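PDB 2D28: type II secretion ATPase XpsE from Xanthomonas campestris, which belongs to the cytoplasmic secretion ATPases of the GspE family and is represented here by its N-terminal domain. Local coordinates for residues H54-T57 with C58-L62; P65-D68 with A69-G73; V134-R137 with S138-D141; D141-I144 with E145-Y148. The protein carries 1 engineered substitution. All blocks are in the same frame, centred on the assembly; numbering follows the deposited sequence.

Contact 1 of 4, residues H54-T57 with C58-L62; sequences HAET and CAEVL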
ATOM      1  N   HIS A  54       1.730   1.661  -9.870  1.00 12.24           N
ATOM      2  CA  HIS A  54       0.875   1.013  -8.869  1.00 12.24           C
ATOM      3  C   HIS A  54       0.424   2.030  -7.814  1.00 11.34           C
ATOM      4  O   HIS A  54      -0.809   2.279  -7.631  1.00 12.94           O
ATOM      5  CB  HIS A  54       1.535  -0.214  -8.243  1.00 12.54           C
ATOM      6  CG  HIS A  54       0.701  -0.813  -7.144  1.00 23.04           C
ATOM      7  ND1 HIS A  54      -0.548  -0.333  -6.836  1.00 43.58           N
ATOM      8  CD2 HIS A  54       0.910  -1.827  -6.292  1.00 38.34           C
ATOM      9  CE1 HIS A  54      -1.056  -1.024  -5.828  1.00 42.22           C
ATOM     10  NE2 HIS A  54      -0.174  -1.906  -5.448  1.00 29.78           N
ATOM     11  N   ALA A  55       1.382   2.649  -7.142  1.00 11.48           N
ATOM     12  CA  ALA A  55       1.114   3.685  -6.117  1.00 12.60           C
ATOM     13  C   ALA A  55       0.234   4.803  -6.667  1.00 14.04           C
ATOM     14  O   ALA A  55      -0.803   5.221  -6.057  1.00 13.74           O
ATOM     15  CB  ALA A  55       2.441   4.282  -5.567  1.00 12.37           C
ATOM     16  N   GLU A  56       0.652   5.358  -7.809  1.00 14.55           N
ATOM     17  CA  GLU A  56      -0.111   6.420  -8.435  1.00 15.93           C
ATOM     18  C   GLU A  56      -1.583   6.176  -8.642  1.00 15.57           C
ATOM     19  O   GLU A  56      -2.474   7.031  -8.299  1.00 14.43           O
ATOM     20  CB  GLU A  56       0.480   6.725  -9.828  1.00 17.12           C
ATOM     21  CG  GLU A  56      -0.164   7.955 -10.477  1.00 19.93           C
ATOM     22  CD  GLU A  56       0.570   9.250 -10.168  1.00 29.52           C
ATOM     23  OE1 GLU A  56       1.469   9.225  -9.260  1.00 30.16           O
ATOM     24  OE2 GLU A  56       0.262  10.274 -10.850  1.00 25.56           O
ATOM     25  N   THR A  57      -1.852   5.000  -9.204  1.00 14.13           N
ATOM     26  CA  THR A  57      -3.176   4.620  -9.545  1.00 14.23           C
ATOM     27  C   THR A  57      -4.027   4.323  -8.302  1.00 13.70           C
ATOM     28  O   THR A  57      -5.198   4.673  -8.276  1.00 12.37           O
ATOM     29  CB  THR A  57      -3.123   3.444 -10.510  1.00 15.29           C
ATOM     30  OG1 THR A  57      -2.274   3.853 -11.594  1.00 15.96           O
ATOM     31  CG2 THR A  57      -4.529   3.238 -11.137  1.00 16.16           C
ATOM     32  N   CYS A  58      -3.454   3.594  -7.333  1.00 13.46           N
ATOM     33  CA  CYS A  58      -4.105   3.385  -6.045  1.00 12.91           C
ATOM     34  C   CYS A  58      -4.537   4.746  -5.468  1.00 13.33           C
ATOM     35  O   CYS A  58      -5.676   4.930  -5.061  1.00 12.39           O
ATOM     36  CB  CYS A  58      -3.140   2.695  -5.083  1.00 12.02           C
ATOM     37  SG  CYS A  58      -2.937   0.970  -5.411  1.00 14.82           S
ATOM     38  N   ALA A  59      -3.658   5.728  -5.515  1.00 14.39           N
ATOM     39  CA  ALA A  59      -3.959   7.030  -4.965  1.00 15.46           C
ATOM     40  C   ALA A  59      -5.062   7.756  -5.716  1.00 15.56           C
ATOM     41  O   ALA A  59      -5.953   8.304  -5.086  1.00 14.85           O
ATOM     42  CB  ALA A  59      -2.727   7.869  -4.931  1.00 17.43           C
ATOM     43  N   GLU A  60      -5.056   7.691  -7.046  1.00 16.12           N
ATOM     44  CA  GLU A  60      -6.117   8.280  -7.838  1.00 16.44           C
ATOM     45  C   GLU A  60      -7.402   7.652  -7.535  1.00 15.11           C
ATOM     46  O   GLU A  60      -8.379   8.332  -7.470  1.00 17.09           O
ATOM     47  CB  GLU A  60      -5.959   8.107  -9.356  1.00 16.93           C
ATOM     48  CG  GLU A  60      -4.835   8.867  -9.977  1.00 19.03           C
ATOM     49  CD  GLU A  60      -4.487   8.372 -11.413  1.00 21.59           C
ATOM     50  OE1 GLU A  60      -4.937   7.291 -11.930  1.00 21.08           O
ATOM     51  OE2 GLU A  60      -3.784   9.126 -12.061  1.00 19.45           O
ATOM     52  N   VAL A  61      -7.467   6.336  -7.479  1.00 13.60           N
ATOM     53  CA  VAL A  61      -8.764   5.705  -7.428  1.00 13.42           C
ATOM     54  C   VAL A  61      -9.371   5.911  -6.078  1.00 13.41           C
ATOM     55  O   VAL A  61     -10.625   6.061  -5.943  1.00 14.65           O
ATOM     56  CB  VAL A  61      -8.727   4.202  -7.786  1.00 13.10           C
ATOM     57  CG1 VAL A  61      -9.970   3.529  -7.381  1.00 11.87           C
ATOM     58  CG2 VAL A  61      -8.465   4.037  -9.297  1.00 17.75           C
ATOM     59  N   LEU A  62      -8.518   5.931  -5.061  1.00 12.27           N
ATOM     60  CA  LEU A  62      -9.010   5.967  -3.687  1.00 11.78           C
ATOM     61  C   LEU A  62      -9.002   7.398  -3.115  1.00 11.53           C
ATOM     62  O   LEU A  62      -9.490   7.616  -2.011  1.00 11.04           O
ATOM     63  CB  LEU A  62      -8.236   4.988  -2.798  1.00 11.36           C
ATOM     64  CG  LEU A  62      -8.472   3.498  -3.028  1.00 14.56           C
ATOM     65  CD1 LEU A  62      -7.418   2.723  -2.211  1.00 13.37           C
ATOM     66  CD2 LEU A  62      -9.904   3.044  -2.659  1.00 16.76           C
TER
HETATM   67  O   HOH W   1      -2.286  11.146 -11.133  1.00 27.56           O

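Contact 2 of 4, residues P65-D68 with A69-G73; sequences PLVD and ARQLG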
ATOM      1  N   PRO A  65      -3.694  10.569  -0.386  1.00 11.59           N
ATOM      2  CA  PRO A  65      -2.426  11.258  -0.614  1.00 12.74           C
ATOM      3  C   PRO A  65      -1.282  10.281  -0.861  1.00 11.35           C
ATOM      4  O   PRO A  65      -1.285   9.162  -0.402  1.00  9.75           O
ATOM      5  CB  PRO A  65      -2.208  12.022   0.687  1.00 11.46           C
ATOM      6  CG  PRO A  65      -2.844  11.101   1.728  1.00 12.97           C
ATOM      7  CD  PRO A  65      -4.089  10.632   1.032  1.00 12.23           C
ATOM      8  N   LEU A  66      -0.290  10.774  -1.568  1.00 11.30           N
ATOM      9  CA  LEU A  66       0.927  10.075  -1.887  1.00 13.11           C
ATOM     10  C   LEU A  66       2.057  10.698  -1.046  1.00 14.90           C
ATOM     11  O   LEU A  66       2.112  11.915  -0.890  1.00 15.53           O
ATOM     12  CB  LEU A  66       1.274  10.215  -3.369  1.00 13.54           C
ATOM     13  CG  LEU A  66       0.390   9.494  -4.360  1.00 18.29           C
ATOM     14  CD1 LEU A  66       0.425  10.133  -5.730  1.00 21.94           C
ATOM     15  CD2 LEU A  66       0.796   8.069  -4.460  1.00 20.99           C
ATOM     16  N   VAL A  67       2.897   9.837  -0.447  1.00 14.36           N
ATOM     17  CA  VAL A  67       3.983  10.267   0.422  1.00 13.18           C
ATOM     18  C   VAL A  67       5.241   9.560  -0.068  1.00 14.24           C
ATOM     19  O   VAL A  67       5.217   8.401  -0.499  1.00 12.45           O
ATOM     20  CB  VAL A  67       3.706   9.979   1.910  1.00 12.59           C
ATOM     21  CG1 VAL A  67       5.008   9.950   2.759  1.00 15.61           C
ATOM     22  CG2 VAL A  67       2.699  10.928   2.467  1.00 14.62           C
ATOM     23  N   ASP A  68       6.346  10.290  -0.055  1.00 16.24           N
ATOM     24  CA  ASP A  68       7.594   9.724  -0.504  1.00 18.02           C
ATOM     25  C   ASP A  68       8.635   9.823   0.558  1.00 20.09           C
ATOM     26  O   ASP A  68       8.441  10.496   1.562  1.00 17.61           O
ATOM     27  CB  ASP A  68       8.042  10.325  -1.815  1.00 18.42           C
ATOM     28  CG  ASP A  68       8.329  11.799  -1.728  1.00 18.00           C
ATOM     29  OD1 ASP A  68       9.255  12.217  -1.032  1.00 19.46           O
ATOM     30  OD2 ASP A  68       7.616  12.603  -2.285  1.00 18.80           O
ATOM     31  N   ALA A  69       9.732   9.126   0.251  1.00 22.90           N
ATOM     32  CA  ALA A  69      10.842   8.885   1.121  1.00 24.15           C
ATOM     33  C   ALA A  69      11.596  10.150   1.568  1.00 23.77           C
ATOM     34  O   ALA A  69      12.198  10.189   2.666  1.00 25.32           O
ATOM     35  CB  ALA A  69      11.787   7.856   0.387  1.00 24.94           C
ATOM     36  N   ARG A  70      11.508  11.227   0.779  1.00 23.92           N
ATOM     37  CA  ARG A  70      12.067  12.524   1.199  1.00 22.01           C
ATOM     38  C   ARG A  70      11.367  12.979   2.431  1.00 22.91           C
ATOM     39  O   ARG A  70      11.913  13.765   3.200  1.00 20.29           O
ATOM     40  CB  ARG A  70      11.842  13.636   0.142  1.00 21.38           C
ATOM     41  CG  ARG A  70      12.388  13.359  -1.212  1.00 18.36           C
ATOM     42  CD  ARG A  70      11.998  14.351  -2.268  1.00 19.26           C
ATOM     43  NE  ARG A  70      10.531  14.361  -2.407  1.00 18.82           N
ATOM     44  CZ  ARG A  70       9.832  15.364  -2.933  1.00 21.64           C
ATOM     45  NH1 ARG A  70      10.433  16.398  -3.528  1.00 18.57           N
ATOM     46  NH2 ARG A  70       8.503  15.308  -2.939  1.00 21.54           N
ATOM     47  N   GLN A  71      10.096  12.590   2.593  1.00 24.60           N
ATOM     48  CA  GLN A  71       9.282  13.135   3.706  1.00 24.69           C
ATOM     49  C   GLN A  71       9.475  12.460   5.088  1.00 27.32           C
ATOM     50  O   GLN A  71       8.957  12.944   6.111  1.00 26.38           O
ATOM     51  CB  GLN A  71       7.824  13.224   3.353  1.00 24.89           C
ATOM     52  CG  GLN A  71       7.448  13.936   2.037  1.00 24.99           C
ATOM     53  CD  GLN A  71       5.978  13.690   1.692  1.00 25.02           C
ATOM     54  OE1 GLN A  71       5.672  12.931   0.773  1.00 16.97           O
ATOM     55  NE2 GLN A  71       5.075  14.350   2.423  1.00 25.25           N
ATOM     56  N   LEU A  72      10.254  11.387   5.126  1.00 29.44           N
ATOM     57  CA  LEU A  72      10.483  10.625   6.344  1.00 31.60           C
ATOM     58  C   LEU A  72      11.938  10.771   6.854  1.00 33.37           C
ATOM     59  O   LEU A  72      12.882  10.556   6.088  1.00 34.98           O
ATOM     60  CB  LEU A  72      10.188   9.179   5.983  1.00 32.34           C
ATOM     61  CG  LEU A  72       8.676   9.023   5.762  1.00 33.79           C
ATOM     62  CD1 LEU A  72       8.250   8.537   4.373  1.00 35.50           C
ATOM     63  CD2 LEU A  72       8.232   8.143   6.829  1.00 36.59           C
ATOM     64  N   GLY A  73      12.117  11.119   8.129  1.00 35.20           N
ATOM     65  CA  GLY A  73      13.437  11.190   8.767  1.00 35.94           C
ATOM     66  C   GLY A  73      14.101   9.836   9.026  1.00 37.58           C
ATOM     67  O   GLY A  73      13.552   8.806   8.688  1.00 36.99           O
TER

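Contact 3 of 4, residues V134-R137 with S138-D141; sequences VGLR and SEID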
ATOM      1  N   VAL A 134      -0.382   6.665   0.609  1.00 10.28           N
ATOM      2  CA  VAL A 134       0.128   5.662  -0.323  1.00 11.59           C
ATOM      3  C   VAL A 134       1.643   5.939  -0.548  1.00 11.99           C
ATOM      4  O   VAL A 134       2.107   7.096  -0.701  1.00 12.66           O
ATOM      5  CB  VAL A 134      -0.633   5.677  -1.674  1.00 10.77           C
ATOM      6  CG1 VAL A 134      -0.161   4.554  -2.634  1.00 12.55           C
ATOM      7  CG2 VAL A 134      -2.193   5.710  -1.458  1.00 13.25           C
ATOM      8  N   GLY A 135       2.400   4.884  -0.534  1.00 12.08           N
ATOM      9  CA  GLY A 135       3.837   4.922  -0.812  1.00 10.93           C
ATOM     10  C   GLY A 135       4.253   3.772  -1.717  1.00 10.15           C
ATOM     11  O   GLY A 135       3.581   2.735  -1.862  1.00 10.01           O
ATOM     12  N   LEU A 136       5.344   4.009  -2.434  1.00 10.56           N
ATOM     13  CA  LEU A 136       5.915   3.039  -3.318  1.00 10.55           C
ATOM     14  C   LEU A 136       6.450   1.883  -2.372  1.00 11.47           C
ATOM     15  O   LEU A 136       6.979   2.107  -1.245  1.00 10.81           O
ATOM     16  CB  LEU A 136       7.057   3.627  -4.183  1.00 12.01           C
ATOM     17  CG  LEU A 136       6.699   4.300  -5.528  1.00 12.83           C
ATOM     18  CD1 LEU A 136       5.952   5.613  -5.305  1.00 14.81           C
ATOM     19  CD2 LEU A 136       8.047   4.555  -6.261  1.00 17.81           C
ATOM     20  N   ARG A 137       6.125   0.690  -2.803  1.00 10.84           N
ATOM     21  CA  ARG A 137       6.367  -0.516  -2.057  1.00 12.27           C
ATOM     22  C   ARG A 137       7.794  -0.563  -1.493  1.00 13.91           C
ATOM     23  O   ARG A 137       7.998  -0.853  -0.310  1.00 11.41           O
ATOM     24  CB  ARG A 137       6.103  -1.729  -2.940  1.00 12.35           C
ATOM     25  CG  ARG A 137       6.052  -3.109  -2.147  1.00 14.79           C
ATOM     26  CD  ARG A 137       5.730  -4.326  -3.051  1.00 19.72           C
ATOM     27  NE  ARG A 137       4.524  -3.979  -3.793  1.00 19.03           N
ATOM     28  CZ  ARG A 137       3.303  -4.029  -3.296  1.00 18.87           C
ATOM     29  NH1 ARG A 137       2.338  -3.524  -4.010  1.00 18.31           N
ATOM     30  NH2 ARG A 137       3.051  -4.612  -2.112  1.00 18.17           N
ATOM     31  N   SER A 138       8.787  -0.329  -2.339  1.00 15.18           N
ATOM     32  CA  SER A 138      10.163  -0.531  -1.909  1.00 15.30           C
ATOM     33  C   SER A 138      10.582   0.570  -0.999  1.00 14.09           C
ATOM     34  O   SER A 138      11.525   0.407  -0.178  1.00 14.08           O
ATOM     35  CB  SER A 138      11.086  -0.548  -3.147  1.00 18.58           C
ATOM     36  OG  SER A 138      10.753  -1.745  -3.850  1.00 23.09           O
ATOM     37  N   GLU A 139       9.985   1.759  -1.165  1.00 14.34           N
ATOM     38  CA  GLU A 139      10.283   2.864  -0.261  1.00 13.06           C
ATOM     39  C   GLU A 139       9.798   2.586   1.161  1.00 12.67           C
ATOM     40  O   GLU A 139      10.459   2.944   2.138  1.00 12.39           O
ATOM     41  CB  GLU A 139       9.687   4.179  -0.777  1.00 14.06           C
ATOM     42  CG  GLU A 139      10.355   4.605  -2.075  1.00 15.39           C
ATOM     43  CD  GLU A 139       9.802   5.906  -2.655  1.00 18.11           C
ATOM     44  OE1 GLU A 139       9.143   6.652  -1.949  1.00 16.69           O
ATOM     45  OE2 GLU A 139      10.092   6.127  -3.829  1.00 17.27           O
ATOM     46  N   ILE A 140       8.603   2.025   1.268  1.00 12.91           N
ATOM     47  CA  ILE A 140       8.058   1.556   2.548  1.00 12.20           C
ATOM     48  C   ILE A 140       8.967   0.462   3.130  1.00 13.87           C
ATOM     49  O   ILE A 140       9.314   0.508   4.323  1.00 13.07           O
ATOM     50  CB  ILE A 140       6.616   1.031   2.362  1.00 13.46           C
ATOM     51  CG1 ILE A 140       5.709   2.174   1.957  1.00 10.19           C
ATOM     52  CG2 ILE A 140       6.116   0.357   3.641  1.00 14.40           C
ATOM     53  CD1 ILE A 140       4.309   1.794   1.648  1.00  9.45           C
ATOM     54  N   ASP A 141       9.334  -0.522   2.311  1.00 14.50           N
ATOM     55  CA  ASP A 141      10.218  -1.602   2.811  1.00 16.51           C
ATOM     56  C   ASP A 141      11.535  -1.072   3.369  1.00 17.64           C
ATOM     57  O   ASP A 141      11.955  -1.476   4.433  1.00 17.28           O
ATOM     58  CB  ASP A 141      10.521  -2.562   1.699  1.00 16.57           C
ATOM     59  CG  ASP A 141       9.312  -3.331   1.298  1.00 14.89           C
ATOM     60  OD1 ASP A 141       8.276  -3.373   2.025  1.00 17.44           O
ATOM     61  OD2 ASP A 141       9.314  -3.904   0.233  1.00 16.96           O
TER
HETATM   62  O   HOH W   2       6.441   6.761  -2.057  1.00 18.16           O

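Contact 4 of 4, residues D141-I144 with E145-Y148; sequences DDLI and ERWY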
ATOM      1  N   ASP A 141       9.334  -0.522   2.311  1.00 14.50           N
ATOM      2  CA  ASP A 141      10.218  -1.602   2.811  1.00 16.51           C
ATOM      3  C   ASP A 141      11.535  -1.072   3.369  1.00 17.64           C
ATOM      4  O   ASP A 141      11.955  -1.476   4.433  1.00 17.28           O
ATOM      5  CB  ASP A 141      10.521  -2.562   1.699  1.00 16.57           C
ATOM      6  CG  ASP A 141       9.312  -3.331   1.298  1.00 14.89           C
ATOM      7  OD1 ASP A 141       8.276  -3.373   2.025  1.00 17.44           O
ATOM      8  OD2 ASP A 141       9.314  -3.904   0.233  1.00 16.96           O
ATOM      9  N   ASP A 142      12.100  -0.096   2.662  1.00 19.43           N
ATOM     10  CA  ASP A 142      13.363   0.526   3.028  1.00 20.91           C
ATOM     11  C   ASP A 142      13.231   1.240   4.356  1.00 19.22           C
ATOM     12  O   ASP A 142      14.049   1.074   5.260  1.00 19.86           O
ATOM     13  CB  ASP A 142      13.777   1.533   1.946  1.00 21.81           C
ATOM     14  CG  ASP A 142      14.389   0.888   0.720  1.00 24.55           C
ATOM     15  OD1 ASP A 142      14.590  -0.332   0.632  1.00 27.03           O
ATOM     16  OD2 ASP A 142      14.656   1.561  -0.256  1.00 27.63           O
ATOM     17  N   LEU A 143      12.152   1.998   4.539  1.00 18.74           N
ATOM     18  CA  LEU A 143      11.919   2.708   5.788  1.00 17.22           C
ATOM     19  C   LEU A 143      11.722   1.714   6.934  1.00 18.86           C
ATOM     20  O   LEU A 143      12.246   1.931   8.072  1.00 16.77           O
ATOM     21  CB  LEU A 143      10.673   3.608   5.739  1.00 18.35           C
ATOM     22  CG  LEU A 143      10.436   4.396   7.023  1.00 21.54           C
ATOM     23  CD1 LEU A 143      11.352   5.570   7.017  1.00 24.64           C
ATOM     24  CD2 LEU A 143       9.019   4.824   7.127  1.00 23.34           C
ATOM     25  N   ILE A 144      10.950   0.644   6.696  1.00 18.33           N
ATOM     26  CA  ILE A 144      10.713  -0.336   7.768  1.00 17.89           C
ATOM     27  C   ILE A 144      12.091  -0.814   8.275  1.00 22.10           C
ATOM     28  O   ILE A 144      12.291  -0.808   9.484  1.00 24.46           O
ATOM     29  CB  ILE A 144       9.890  -1.523   7.328  1.00 16.72           C
ATOM     30  CG1 ILE A 144       8.421  -1.100   7.045  1.00 14.95           C
ATOM     31  CG2 ILE A 144       9.941  -2.668   8.424  1.00 17.73           C
ATOM     32  CD1 ILE A 144       7.662  -2.060   6.139  1.00 16.79           C
ATOM     33  N   GLU A 145      12.994  -1.179   7.379  1.00 24.57           N
ATOM     34  CA  GLU A 145      14.299  -1.724   7.757  1.00 28.35           C
ATOM     35  C   GLU A 145      15.214  -0.693   8.425  1.00 29.86           C
ATOM     36  O   GLU A 145      15.943  -1.020   9.394  1.00 31.41           O
ATOM     37  CB  GLU A 145      15.046  -2.282   6.549  1.00 29.31           C
ATOM     38  CG  GLU A 145      16.323  -3.078   6.887  1.00 33.61           C
ATOM     39  CD  GLU A 145      16.054  -4.104   7.980  1.00 40.77           C
ATOM     40  OE1 GLU A 145      15.233  -5.017   7.742  1.00 44.19           O
ATOM     41  OE2 GLU A 145      16.608  -3.968   9.107  1.00 47.47           O
ATOM     42  N   ARG A 146      15.226   0.513   7.874  1.00 28.88           N
ATOM     43  CA  ARG A 146      15.996   1.610   8.398  1.00 29.61           C
ATOM     44  C   ARG A 146      15.550   1.968   9.790  1.00 29.49           C
ATOM     45  O   ARG A 146      16.358   2.138  10.714  1.00 29.40           O
ATOM     46  CB  ARG A 146      15.846   2.798   7.447  1.00 29.85           C
ATOM     47  CG  ARG A 146      16.400   4.074   7.947  1.00 32.98           C
ATOM     48  CD  ARG A 146      16.657   5.010   6.802  1.00 37.73           C
ATOM     49  NE  ARG A 146      15.680   6.067   6.765  1.00 38.92           N
ATOM     50  CZ  ARG A 146      14.769   6.297   5.824  1.00 38.62           C
ATOM     51  NH1 ARG A 146      14.616   5.499   4.744  1.00 38.66           N
ATOM     52  NH2 ARG A 146      13.999   7.385   5.976  1.00 36.21           N
ATOM     53  N   TRP A 147      14.247   2.037   9.977  1.00 27.81           N
ATOM     54  CA  TRP A 147      13.730   2.399  11.252  1.00 29.36           C
ATOM     55  C   TRP A 147      13.806   1.219  12.238  1.00 31.87           C
ATOM     56  O   TRP A 147      13.898   1.475  13.456  1.00 31.08           O
ATOM     57  CB  TRP A 147      12.300   2.900  11.141  1.00 27.69           C
ATOM     58  CG  TRP A 147      12.178   4.305  10.752  1.00 25.10           C
ATOM     59  CD1 TRP A 147      13.187   5.162  10.324  1.00 21.27           C
ATOM     60  CD2 TRP A 147      10.988   5.074  10.782  1.00 26.30           C
ATOM     61  NE1 TRP A 147      12.668   6.410  10.104  1.00 25.52           N
ATOM     62  CE2 TRP A 147      11.317   6.382  10.376  1.00 26.27           C
ATOM     63  CE3 TRP A 147       9.654   4.793  11.129  1.00 27.12           C
ATOM     64  CZ2 TRP A 147      10.361   7.392  10.289  1.00 27.65           C
ATOM     65  CZ3 TRP A 147       8.724   5.778  11.066  1.00 27.34           C
ATOM     66  CH2 TRP A 147       9.069   7.077  10.645  1.00 26.44           C
ATOM     67  N   TYR A 148      13.766  -0.028  11.728  1.00 32.62           N
ATOM     68  CA  TYR A 148      13.746  -1.251  12.583  1.00 33.50           C
ATOM     69  C   TYR A 148      14.652  -2.351  12.057  1.00 36.07           C
ATOM     70  O   TYR A 148      15.253  -2.215  11.005  1.00 38.75           O
ATOM     71  CB  TYR A 148      12.330  -1.746  12.830  1.00 32.62           C
ATOM     72  CG  TYR A 148      11.322  -0.639  13.139  1.00 29.20           C
ATOM     73  CD1 TYR A 148      11.406   0.066  14.295  1.00 31.79           C
ATOM     74  CD2 TYR A 148      10.263  -0.318  12.273  1.00 28.82           C
ATOM     75  CE1 TYR A 148      10.484   1.087  14.594  1.00 30.33           C
ATOM     76  CE2 TYR A 148       9.368   0.713  12.548  1.00 23.40           C
ATOM     77  CZ  TYR A 148       9.480   1.399  13.728  1.00 25.17           C
ATOM     78  OH  TYR A 148       8.648   2.429  14.125  1.00 24.37           O
TER

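Contact 1 of 4, residues H54-T57 with C58-L62
Successive bonds from Cys58 N to His54 O, Ala59 N to Ala55 O, Glu60 N to Glu56 O and Val61 N to Thr57 O carry residues 54-62 through one continuous alpha-helix, the first being the straightest at 174°. On one flank, Glu56 and Glu60 stand a turn apart and share a water. It donates to Glu56 OE2 and to Glu60 OE2, both at 2.7 Å. The two OE2 atoms of Glu56 and Glu60 remain 4.4 Å apart with their carboxylate planes turned by 64°, a like-charge approach that the bridging water and the salt bridge from Arg19 to Glu60 OE2 probably ease. Glu56 bends at chi2, whereas Glu60 runs extended, its CG 3.4 Å from Glu56 O. Thr57 divides its branches: OG1, beside its own backbone N (chi1 -54°), meets Asp53 O and Arg19, and CG2 comes within 4.4 Å of Val61 CG2. The Thr57 side chain also packs on Ile10, Ala13 and Leu14 of helix 6-16. Cys58 SG lies at the edge of the His54 ring, but too close in the model for the contact to be trusted; the ring's NE2 is held by Asp112. The pairs are those of an amphipathic helix: Ala55 and Ala59 pack on Val134, Thr57 on helix 6-16, and Glu56 and Glu60 hold a water on the more exposed side.

Contact 2 of 4, residues P65-D68 with A69-G73
Asp68 and Gln71 form half of a capping box at a short 3-10 turn: Asp68 N donates to Gln71 OE1 at 2.8 Å, and the return bond from Gln71 N goes to the backbone O of Asp68, at 2.9 Å. The extended Gln71 chain delivers its amide oxygen to that N-H, close beside Val67 CA. The more buried side is apolar: Val67 CG1 meets Leu72 CD1 at 3.9 Å, the two side chains crossing at about a right angle, Leu72 CD1 also lies 3.4 Å from Asp68 O, and Leu72 continues onto Leu143 and Trp147 of helix 137-147. On the solvent side the exposed Arg70 folds back on Asp68. With CG set between its backbone N and carbonyl carbon (chi1 63°), the Asp68 carboxylate turns over the start of the turn, and its OD1 also receives a weak bond from Arg70 N, the bond of an Asx turn. Carboxylate and guanidinium planes stay 43° apart, so the side-on salt bridge is not flat. Arg70 NH2 reaches the syn side of Asp68 OD2 at 2.9 Å, while Arg70 NE meets Asp68 OD1 at 2.8 Å from above the carboxylate plane.

Contact 3 of 4, residues V134-R137 with S138-D141
One face of the Glu139 carboxylate is covered by Leu136, whose CB lies 3.9 Å from Glu139 CD, with CD2 3.5 Å from Glu139 OE2; the two side chains run side by side. The other oxygen meets a water: Glu139 OE1 is 2.7 Å from it, and the same water accepts from Leu136 N at 3.0 Å. OE1 also takes a weak bond from Ala69 N. In the second flat group, the carboxylate of Asp141, one face is turned to the backbone, Arg137 O resting 3.2 Å from Asp141 CG and nearly equally far from both oxygens. The guanidinium of Arg137 is turned 62° against this carboxylate and does not reach it. It goes instead to Asp112 in a salt bridge, the chain bending at chi3 (-52°) on the way, and Asp141 OD1 is taken by His95 ND1. Leu136 is the N-cap residue of helix 137-147; its O receives the first helical bond, from Ile140 N, at 3.0 Å, and Asp141 N follows onto Arg137 O. Ile140 points back to the strand end, CD1 3.7 Å from Gly135 O, and packs on Trp109. Ser138 OG is held by Glu51. The turn thus joins strand 130-134 to the helix. Glu139 lies in the first helical turn, where the helix dipole would probably favour its negative charge.

Contact 4 of 4, residues D141-I144 with E145-Y148
Leu143 CD1 touches two flat groups, meeting them from directions roughly at right angles. It sits 3.4 Å above the plane of the Trp147 ring, offset toward the rim, in a CH-pi contact with the five-membered ring 16° off the normal. It also stands 3.3 Å above the plane of the Arg146 guanidinium, nearest to Arg146 NH2 at 3.4 Å. Leu143 CG, set anti to the backbone N (chi1 -178°), carries the branch forward to the residues three and four on, while CD2 looks onto the six-membered ring of Trp147. Both partners are fixed from outside, since Trp147 NE1 and Arg146 NH2 both bond to Gly73 O. This is the C-terminal end of helix 137-147, which packs on the three-stranded sheet of the MshEN domain, here on strand 96-102 through Leu143 on Cys97 and Val99. The backbone bonds run regularly until Tyr148, the first residue to leave helical geometry: its N reaches Ile144 O at 2.8 Å, the angle bent to 131°. Further out, Ile144 packs on Leu88 and Leu91 of helix 88-94, Glu145 OE1 is salt-bridged to Lys92, and a cacodylate ion, probably from the crystallisation liquor, lies about 4 Å from the Tyr148 side chain.

How the contacts relate
Along the chain the contacts run in order, from helix 51-62 (contact 1) through the loop 65-73 (contact 2) to the entry (contact 3) and the exit (contact 4) of helix 137-147. Contacts 3 and 4 share Asp141, their centres about 10 Å apart. Contact 2 lies about 9 Å, centre to centre, from contact 3, to which Pro65 and Val67 are joined by probable backbone bonds to Val134, and about 13 Å from contact 4. Contact 1 packs on contacts 2 and 3 through Ala55 and Ala59, but its nearest atoms are about 11 Å from contact 4, across the chain's centre. The loop thus runs beside strand 130-134 and packs on helix 137-147, with Leu66 also touching helix 51-62.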